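Local coordinates for protein AxyAgu115A (Amphibacillus xylanus NBRC 15112, PDB 6NPS) that probably acts as a family 115 glycoside hydrolase, an alpha-glucuronidase that removes glucuronic acid side groups from arabinoglucuronoxylan, at residues A[851-856]-A[925-930]; A[858-863]-A[946-951]. The protein carries 3 engineered substitutions. All blocks are in the same frame, centred on the assembly; numbering follows the deposited sequence.

Interaction 1. Residues A[851-856]-A[925-930]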
ATOM      1  N   HIS A 851     -17.550 -36.899  -5.771  1.00 37.79           N
ATOM      2  CA  HIS A 851     -18.995 -36.733  -5.633  1.00 35.70           C
ATOM      3  C   HIS A 851     -19.244 -35.426  -4.902  1.00 38.16           C
ATOM      4  O   HIS A 851     -18.575 -35.147  -3.905  1.00 38.59           O
ATOM      5  CB  HIS A 851     -19.634 -37.909  -4.863  1.00 38.92           C
ATOM      6  CG  HIS A 851     -19.642 -39.195  -5.631  1.00 47.89           C
ATOM      7  ND1 HIS A 851     -20.010 -40.402  -5.074  1.00 51.08           N
ATOM      8  CD2 HIS A 851     -19.308 -39.461  -6.919  1.00 50.43           C
ATOM      9  CE1 HIS A 851     -19.918 -41.353  -5.988  1.00 53.85           C
ATOM     10  NE2 HIS A 851     -19.492 -40.810  -7.116  1.00 53.59           N
ATOM     11  N   PHE A 852     -20.179 -34.617  -5.396  1.00 41.77           N
ATOM     12  CA  PHE A 852     -20.437 -33.346  -4.729  1.00 43.13           C
ATOM     13  C   PHE A 852     -21.877 -32.911  -4.970  1.00 44.51           C
ATOM     14  O   PHE A 852     -22.494 -33.282  -5.980  1.00 47.70           O
ATOM     15  CB  PHE A 852     -19.443 -32.243  -5.177  1.00 42.10           C
ATOM     16  CG  PHE A 852     -19.583 -31.824  -6.616  1.00 45.20           C
ATOM     17  CD1 PHE A 852     -20.301 -30.684  -6.954  1.00 44.64           C
ATOM     18  CD2 PHE A 852     -18.983 -32.560  -7.634  1.00 46.73           C
ATOM     19  CE1 PHE A 852     -20.424 -30.288  -8.295  1.00 48.53           C
ATOM     20  CE2 PHE A 852     -19.105 -32.180  -8.963  1.00 46.45           C
ATOM     21  CZ  PHE A 852     -19.828 -31.043  -9.298  1.00 47.91           C
ATOM     22  N   VAL A 853     -22.406 -32.121  -4.030  1.00 40.23           N
ATOM     23  CA  VAL A 853     -23.833 -31.757  -3.971  1.00 44.93           C
ATOM     24  C   VAL A 853     -23.945 -30.240  -4.095  1.00 48.20           C
ATOM     25  O   VAL A 853     -23.408 -29.499  -3.262  1.00 45.69           O
ATOM     26  CB  VAL A 853     -24.496 -32.224  -2.664  1.00 42.24           C
ATOM     27  CG1 VAL A 853     -25.943 -31.647  -2.521  1.00 41.91           C
ATOM     28  CG2 VAL A 853     -24.527 -33.775  -2.583  1.00 44.54           C
ATOM     29  N   THR A 854     -24.626 -29.777  -5.126  1.00 48.34           N
ATOM     30  CA  THR A 854     -24.814 -28.349  -5.291  1.00 53.76           C
ATOM     31  C   THR A 854     -26.152 -27.937  -4.690  1.00 56.44           C
ATOM     32  O   THR A 854     -27.066 -28.750  -4.536  1.00 51.33           O
ATOM     33  CB  THR A 854     -24.790 -27.968  -6.766  1.00 54.53           C
ATOM     34  OG1 THR A 854     -25.903 -28.601  -7.422  1.00 59.31           O
ATOM     35  CG2 THR A 854     -23.495 -28.420  -7.401  1.00 46.70           C
ATOM     36  N   GLN A 855     -26.264 -26.646  -4.367  1.00 59.64           N
ATOM     37  CA  GLN A 855     -27.552 -26.089  -3.947  1.00 67.02           C
ATOM     38  C   GLN A 855     -28.439 -25.666  -5.117  1.00 66.18           C
ATOM     39  O   GLN A 855     -29.668 -25.659  -4.982  1.00 65.14           O
ATOM     40  CB  GLN A 855     -27.323 -24.896  -3.020  1.00 69.25           C
ATOM     41  CG  GLN A 855     -26.461 -25.248  -1.845  1.00 74.63           C
ATOM     42  CD  GLN A 855     -26.192 -24.074  -0.951  1.00 81.81           C
ATOM     43  OE1 GLN A 855     -25.235 -23.317  -1.156  1.00 82.18           O
ATOM     44  NE2 GLN A 855     -27.029 -23.914   0.068  1.00 87.46           N
ATOM     45  N   GLU A 856     -27.853 -25.307  -6.261  1.00 65.97           N
ATOM     46  CA  GLU A 856     -28.608 -24.861  -7.421  1.00 68.17           C
ATOM     47  C   GLU A 856     -27.962 -25.402  -8.690  1.00 65.98           C
ATOM     48  O   GLU A 856     -26.740 -25.516  -8.773  1.00 63.13           O
ATOM     49  CB  GLU A 856     -28.683 -23.325  -7.480  1.00 74.86           C
ATOM     50  CG  GLU A 856     -29.966 -22.733  -6.904  1.00 87.05           C
ATOM     51  CD  GLU A 856     -31.132 -22.713  -7.900  1.00 99.83           C
ATOM     52  OE1 GLU A 856     -31.630 -21.607  -8.212  1.00103.64           O
ATOM     53  OE2 GLU A 856     -31.567 -23.793  -8.360  1.00103.37           O
ATOM     54  N   GLN A 925     -28.887 -29.791  -9.941  1.00 62.19           N
ATOM     55  CA  GLN A 925     -29.212 -29.557  -8.542  1.00 63.68           C
ATOM     56  C   GLN A 925     -29.006 -30.845  -7.760  1.00 60.79           C
ATOM     57  O   GLN A 925     -29.406 -31.921  -8.212  1.00 60.20           O
ATOM     58  CB  GLN A 925     -30.658 -29.097  -8.416  1.00 70.91           C
ATOM     59  CG  GLN A 925     -30.996 -28.363  -7.152  1.00 78.03           C
ATOM     60  CD  GLN A 925     -32.480 -28.063  -7.089  1.00 90.60           C
ATOM     61  OE1 GLN A 925     -32.888 -26.904  -7.032  1.00 96.54           O
ATOM     62  NE2 GLN A 925     -33.298 -29.113  -7.119  1.00 91.37           N
ATOM     63  N   GLY A 926     -28.381 -30.749  -6.589  1.00 59.88           N
ATOM     64  CA  GLY A 926     -28.189 -31.966  -5.814  1.00 57.79           C
ATOM     65  C   GLY A 926     -26.914 -32.715  -6.159  1.00 50.51           C
ATOM     66  O   GLY A 926     -25.884 -32.087  -6.394  1.00 44.32           O
ATOM     67  N   LEU A 927     -26.977 -34.043  -6.198  1.00 49.31           N
ATOM     68  CA  LEU A 927     -25.782 -34.873  -6.303  1.00 50.38           C
ATOM     69  C   LEU A 927     -25.192 -34.843  -7.714  1.00 52.97           C
ATOM     70  O   LEU A 927     -25.906 -35.052  -8.697  1.00 53.05           O
ATOM     71  CB  LEU A 927     -26.119 -36.309  -5.912  1.00 48.52           C
ATOM     72  CG  LEU A 927     -25.009 -37.342  -6.079  1.00 49.06           C
ATOM     73  CD1 LEU A 927     -23.852 -36.977  -5.194  1.00 47.37           C
ATOM     74  CD2 LEU A 927     -25.534 -38.762  -5.752  1.00 48.78           C
ATOM     75  N   ASN A 928     -23.878 -34.597  -7.804  1.00 47.79           N
ATOM     76  CA  ASN A 928     -23.142 -34.564  -9.064  1.00 50.47           C
ATOM     77  C   ASN A 928     -21.920 -35.474  -8.967  1.00 49.53           C
ATOM     78  O   ASN A 928     -21.388 -35.721  -7.879  1.00 46.95           O
ATOM     79  CB  ASN A 928     -22.651 -33.126  -9.428  1.00 48.59           C
ATOM     80  CG  ASN A 928     -23.793 -32.194  -9.836  1.00 51.92           C
ATOM     81  OD1 ASN A 928     -24.113 -32.045 -11.022  1.00 52.87           O
ATOM     82  ND2 ASN A 928     -24.419 -31.574  -8.846  1.00 49.77           N
ATOM     83  N   LYS A 929     -21.461 -35.950 -10.121  1.00 47.22           N
ATOM     84  CA  LYS A 929     -20.225 -36.719 -10.250  1.00 48.65           C
ATOM     85  C   LYS A 929     -19.258 -35.961 -11.150  1.00 44.41           C
ATOM     86  O   LYS A 929     -19.673 -35.404 -12.171  1.00 45.34           O
ATOM     87  CB  LYS A 929     -20.475 -38.082 -10.874  1.00 53.86           C
ATOM     88  CG  LYS A 929     -20.906 -39.184  -9.929  1.00 70.64           C
ATOM     89  CD  LYS A 929     -21.754 -40.240 -10.668  1.00 77.85           C
ATOM     90  CE  LYS A 929     -20.951 -41.115 -11.674  1.00 82.54           C
ATOM     91  NZ  LYS A 929     -20.243 -40.419 -12.814  1.00 83.20           N
ATOM     92  N   LEU A 930     -17.978 -35.944 -10.773  1.00 36.87           N
ATOM     93  CA  LEU A 930     -16.915 -35.348 -11.578  1.00 40.06           C
ATOM     94  C   LEU A 930     -15.808 -36.378 -11.754  1.00 41.13           C
ATOM     95  O   LEU A 930     -15.241 -36.851 -10.765  1.00 42.60           O
ATOM     96  CB  LEU A 930     -16.358 -34.069 -10.924  1.00 40.30           C
ATOM     97  CG  LEU A 930     -14.991 -33.610 -11.471  1.00 43.18           C
ATOM     98  CD1 LEU A 930     -15.124 -32.997 -12.884  1.00 41.69           C
ATOM     99  CD2 LEU A 930     -14.244 -32.629 -10.516  1.00 38.49           C
TER
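H851 sits opposite K929 in a non-hydrogen-bonded pair of the antiparallel strands 851-854 and 926-930, its imidazole alongside the lysine chain and pointing the same way, with H851 CD2 3.4 Å from K929 CG. The polar end of the imidazole is held within its own strand, NE2 bonding to the carboxylate of E849. F852 comes next, in a hydrogen-bonded pair with N928: F852 N reaches N928 O at 3.0 Å, and N928 N returns a short bond of 2.6 Å to F852 O. With chi1 at 67°, F852 CG stands between its own backbone N and carbonyl carbon, which brings one face of the ring over N928 CB in a CH-pi contact, 3.7 Å from that carbon to the ring centroid; ring and amide planes lie only 19° apart. CB of L930 meets the same ring at its edge. On the other side of the strands V853 crosses L927 at about a right angle, CG2 to CD1. T854 then bonds through its N to G926 O (2.9 Å) and takes G926 N on its own carbonyl, while its hydroxyl turns to E924 O. The backbone conformation of G926 leaves no room for a CB beside the carbonyl O of Q925. Two N-H donors on N928 OD1, from E924 N and the N885 side chain, fix the amide's rotation while CB stays on the F852 ring.

Interaction 2. Residues A[858-863]-A[946-951]; sequences GVYELE and IYPDGK
L862 and I946 form the apolar centre, lying side by side and pointing the same way, with L862 CD1 3.7 Å from I946 CG1. The other branch of the isoleucine, CG2, sits anti to its backbone N and meets Y860 CD2 at 3.9 Å. Further along, the Y860 ring passes the P948 pyrrolidine, CE2 near CD, while its hydroxyl reaches back to the carbonyl of E856. On the opposite side of the paired strands E861 crosses Y947 obliquely. A chi1 of 51° swings the Y947 ring back beneath E861, whose CB rests over one face 3.8 Å from the centroid, a CH-pi contact. At the rim of that ring, near its plane, lies E863 OE1. Were Y947 replaced by an alanine, E861 CB and CG would probably lose the aromatic surface beneath them, and a gap would be left between E861 and E863.

These are antiparallel strands of the C-terminal domain of family 115, whose sequence places it in the galactose-binding-like clan; strand 946-948 ends in a type II beta turn from P948 to K951. Two bonds join E861 and Y947: E861 N sits nearly in line with the Y947 carbonyl, 2.8 Å from Y947 O, and Y947 N approaches E861 O in the carbonyl plane. D949 N continues the pairing into the turn by bonding to V859 O.

At the polar edge the carboxylates of E861 and D949 come near each other, E861 OE2 to D949 OD2 3.9 Å, with their planes almost perpendicular. A water bridges them, donating to E861 OE2 (2.7 Å) and D949 OD2 while accepting from G950 N. K920 forms a salt bridge with E861 and a long, weak ion pair with D949, which is likely to ease the repulsion between the two acids.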
ATOM      1  N   GLY A 858     -26.752 -24.966 -12.514  1.00 57.88           N
ATOM      2  CA  GLY A 858     -26.226 -23.819 -13.217  1.00 52.21           C
ATOM      3  C   GLY A 858     -24.781 -24.028 -13.601  1.00 54.14           C
ATOM      4  O   GLY A 858     -24.231 -25.125 -13.477  1.00 52.38           O
ATOM      5  N   VAL A 859     -24.177 -22.938 -14.070  1.00 49.50           N
ATOM      6  CA  VAL A 859     -22.790 -22.948 -14.492  1.00 47.03           C
ATOM      7  C   VAL A 859     -21.912 -22.715 -13.279  1.00 47.28           C
ATOM      8  O   VAL A 859     -22.118 -21.755 -12.508  1.00 44.89           O
ATOM      9  CB  VAL A 859     -22.528 -21.888 -15.569  1.00 50.29           C
ATOM     10  CG1 VAL A 859     -21.098 -22.044 -16.109  1.00 44.21           C
ATOM     11  CG2 VAL A 859     -23.559 -22.040 -16.693  1.00 52.49           C
ATOM     12  N   TYR A 860     -20.942 -23.603 -13.102  1.00 43.25           N
ATOM     13  CA  TYR A 860     -19.973 -23.517 -12.026  1.00 43.00           C
ATOM     14  C   TYR A 860     -18.591 -23.338 -12.614  1.00 41.22           C
ATOM     15  O   TYR A 860     -18.308 -23.780 -13.740  1.00 42.76           O
ATOM     16  CB  TYR A 860     -20.030 -24.776 -11.121  1.00 43.14           C
ATOM     17  CG  TYR A 860     -21.241 -24.718 -10.205  1.00 46.90           C
ATOM     18  CD1 TYR A 860     -22.513 -24.967 -10.703  1.00 50.92           C
ATOM     19  CD2 TYR A 860     -21.118 -24.358  -8.854  1.00 47.98           C
ATOM     20  CE1 TYR A 860     -23.643 -24.889  -9.875  1.00 52.11           C
ATOM     21  CE2 TYR A 860     -22.243 -24.279  -8.021  1.00 47.06           C
ATOM     22  CZ  TYR A 860     -23.499 -24.547  -8.542  1.00 51.22           C
ATOM     23  OH  TYR A 860     -24.626 -24.464  -7.748  1.00 50.86           O
ATOM     24  N   GLU A 861     -17.730 -22.687 -11.842  1.00 39.89           N
ATOM     25  CA  GLU A 861     -16.306 -22.668 -12.137  1.00 43.46           C
ATOM     26  C   GLU A 861     -15.651 -23.852 -11.442  1.00 43.10           C
ATOM     27  O   GLU A 861     -15.894 -24.100 -10.259  1.00 40.95           O
ATOM     28  CB  GLU A 861     -15.650 -21.362 -11.691  1.00 46.25           C
ATOM     29  CG  GLU A 861     -16.096 -20.155 -12.498  1.00 60.24           C
ATOM     30  CD  GLU A 861     -15.289 -19.934 -13.778  1.00 76.33           C
ATOM     31  OE1 GLU A 861     -14.676 -20.898 -14.291  1.00 80.15           O
ATOM     32  OE2 GLU A 861     -15.273 -18.786 -14.279  1.00 80.73           O
ATOM     33  N   LEU A 862     -14.838 -24.584 -12.194  1.00 38.98           N
ATOM     34  CA  LEU A 862     -14.066 -25.709 -11.696  1.00 42.02           C
ATOM     35  C   LEU A 862     -12.602 -25.313 -11.823  1.00 41.77           C
ATOM     36  O   LEU A 862     -12.101 -25.119 -12.928  1.00 39.52           O
ATOM     37  CB  LEU A 862     -14.392 -26.977 -12.488  1.00 43.43           C
ATOM     38  CG  LEU A 862     -13.556 -28.227 -12.256  1.00 46.01           C
ATOM     39  CD1 LEU A 862     -13.906 -28.849 -10.932  1.00 43.01           C
ATOM     40  CD2 LEU A 862     -13.815 -29.236 -13.388  1.00 47.87           C
ATOM     41  N   GLU A 863     -11.937 -25.160 -10.690  1.00 41.44           N
ATOM     42  CA  GLU A 863     -10.575 -24.679 -10.640  1.00 41.13           C
ATOM     43  C   GLU A 863      -9.672 -25.783 -10.105  1.00 39.20           C
ATOM     44  O   GLU A 863      -9.960 -26.379  -9.064  1.00 37.80           O
ATOM     45  CB  GLU A 863     -10.494 -23.438  -9.760  1.00 44.68           C
ATOM     46  CG  GLU A 863      -9.077 -22.905  -9.561  1.00 51.74           C
ATOM     47  CD  GLU A 863      -9.048 -21.597  -8.779  1.00 63.74           C
ATOM     48  OE1 GLU A 863      -9.886 -21.421  -7.859  1.00 67.71           O
ATOM     49  OE2 GLU A 863      -8.201 -20.734  -9.102  1.00 70.30           O
ATOM     50  N   ILE A 946     -14.730 -25.579  -6.464  1.00 34.88           N
ATOM     51  CA  ILE A 946     -15.920 -25.424  -7.293  1.00 35.73           C
ATOM     52  C   ILE A 946     -16.798 -24.329  -6.688  1.00 39.87           C
ATOM     53  O   ILE A 946     -17.072 -24.343  -5.482  1.00 39.42           O
ATOM     54  CB  ILE A 946     -16.707 -26.755  -7.408  1.00 40.87           C
ATOM     55  CG1 ILE A 946     -15.803 -27.903  -7.927  1.00 40.53           C
ATOM     56  CG2 ILE A 946     -17.956 -26.586  -8.283  1.00 40.37           C
ATOM     57  CD1 ILE A 946     -16.437 -29.348  -7.739  1.00 41.30           C
ATOM     58  N   TYR A 947     -17.265 -23.403  -7.518  1.00 40.90           N
ATOM     59  CA  TYR A 947     -18.036 -22.276  -7.012  1.00 41.82           C
ATOM     60  C   TYR A 947     -18.882 -21.739  -8.149  1.00 41.71           C
ATOM     61  O   TYR A 947     -18.570 -21.977  -9.316  1.00 42.33           O
ATOM     62  CB  TYR A 947     -17.133 -21.175  -6.429  1.00 40.12           C
ATOM     63  CG  TYR A 947     -16.011 -20.703  -7.324  1.00 48.19           C
ATOM     64  CD1 TYR A 947     -14.775 -21.339  -7.313  1.00 45.11           C
ATOM     65  CD2 TYR A 947     -16.179 -19.616  -8.180  1.00 49.29           C
ATOM     66  CE1 TYR A 947     -13.729 -20.902  -8.119  1.00 48.33           C
ATOM     67  CE2 TYR A 947     -15.134 -19.179  -9.000  1.00 47.20           C
ATOM     68  CZ  TYR A 947     -13.918 -19.820  -8.952  1.00 50.17           C
ATOM     69  OH  TYR A 947     -12.882 -19.408  -9.755  1.00 53.88           O
ATOM     70  N   PRO A 948     -19.998 -21.074  -7.848  1.00 46.49           N
ATOM     71  CA  PRO A 948     -20.903 -20.675  -8.934  1.00 44.08           C
ATOM     72  C   PRO A 948     -20.245 -19.639  -9.840  1.00 45.36           C
ATOM     73  O   PRO A 948     -19.351 -18.887  -9.431  1.00 44.97           O
ATOM     74  CB  PRO A 948     -22.144 -20.117  -8.208  1.00 48.98           C
ATOM     75  CG  PRO A 948     -21.875 -20.210  -6.721  1.00 48.78           C
ATOM     76  CD  PRO A 948     -20.603 -20.977  -6.502  1.00 45.64           C
ATOM     77  N   ASP A 949     -20.652 -19.655 -11.106  1.00 47.38           N
ATOM     78  CA  ASP A 949     -20.154 -18.699 -12.087  1.00 54.23           C
ATOM     79  C   ASP A 949     -20.268 -17.270 -11.568  1.00 53.68           C
ATOM     80  O   ASP A 949     -21.342 -16.831 -11.145  1.00 53.74           O
ATOM     81  CB  ASP A 949     -20.950 -18.842 -13.389  1.00 62.02           C
ATOM     82  CG  ASP A 949     -20.262 -18.186 -14.571  1.00 70.65           C
ATOM     83  OD1 ASP A 949     -20.899 -18.069 -15.646  1.00 74.51           O
ATOM     84  OD2 ASP A 949     -19.086 -17.799 -14.421  1.00 72.97           O
ATOM     85  N   GLY A 950     -19.160 -16.537 -11.612  1.00 54.22           N
ATOM     86  CA  GLY A 950     -19.181 -15.136 -11.243  1.00 57.99           C
ATOM     87  C   GLY A 950     -18.932 -14.824  -9.782  1.00 62.53           C
ATOM     88  O   GLY A 950     -18.802 -13.642  -9.432  1.00 65.79           O
ATOM     89  N   LYS A 951     -18.856 -15.820  -8.914  1.00 60.78           N
ATOM     90  CA  LYS A 951     -18.543 -15.546  -7.516  1.00 61.92           C
ATOM     91  C   LYS A 951     -17.038 -15.453  -7.315  1.00 56.98           C
ATOM     92  O   LYS A 951     -16.246 -16.102  -8.006  1.00 56.83           O
ATOM     93  CB  LYS A 951     -19.116 -16.638  -6.603  1.00 63.10           C
ATOM     94  CG  LYS A 951     -20.543 -17.029  -6.950  1.00 71.32           C
ATOM     95  CD  LYS A 951     -21.462 -15.820  -7.123  1.00 76.69           C
ATOM     96  CE  LYS A 951     -22.897 -16.159  -6.739  1.00 80.10           C
ATOM     97  NZ  LYS A 951     -23.630 -14.947  -6.278  1.00 80.90           N
TER
HETATM   98  O   HOH W   1     -16.746 -17.116 -12.792  1.00 72.49           O

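How the interactions relate
Interactions 1 and 2 belong to one C-terminal domain, their centres about 12 Å apart, and their segments alternate along the chain: strand 847-854 is followed by 858-866, and 926-934 by 940-948. Their apolar sides meet directly. L930 CD2 lies 3.8 Å from L862 CD1, and F852 CE2 is 4.1 Å from I946 CD1, so the aromatic ring of the first contact adjoins the aliphatic centre of the second. T854 CB also packs against Y860 OH, at 3.6 Å. Strand 915-923 touches side chains of both. A glycerol, probably from the crystallisation liquor, lies about 3 Å from the side chain of Y947 in interaction 2 (nearest atoms).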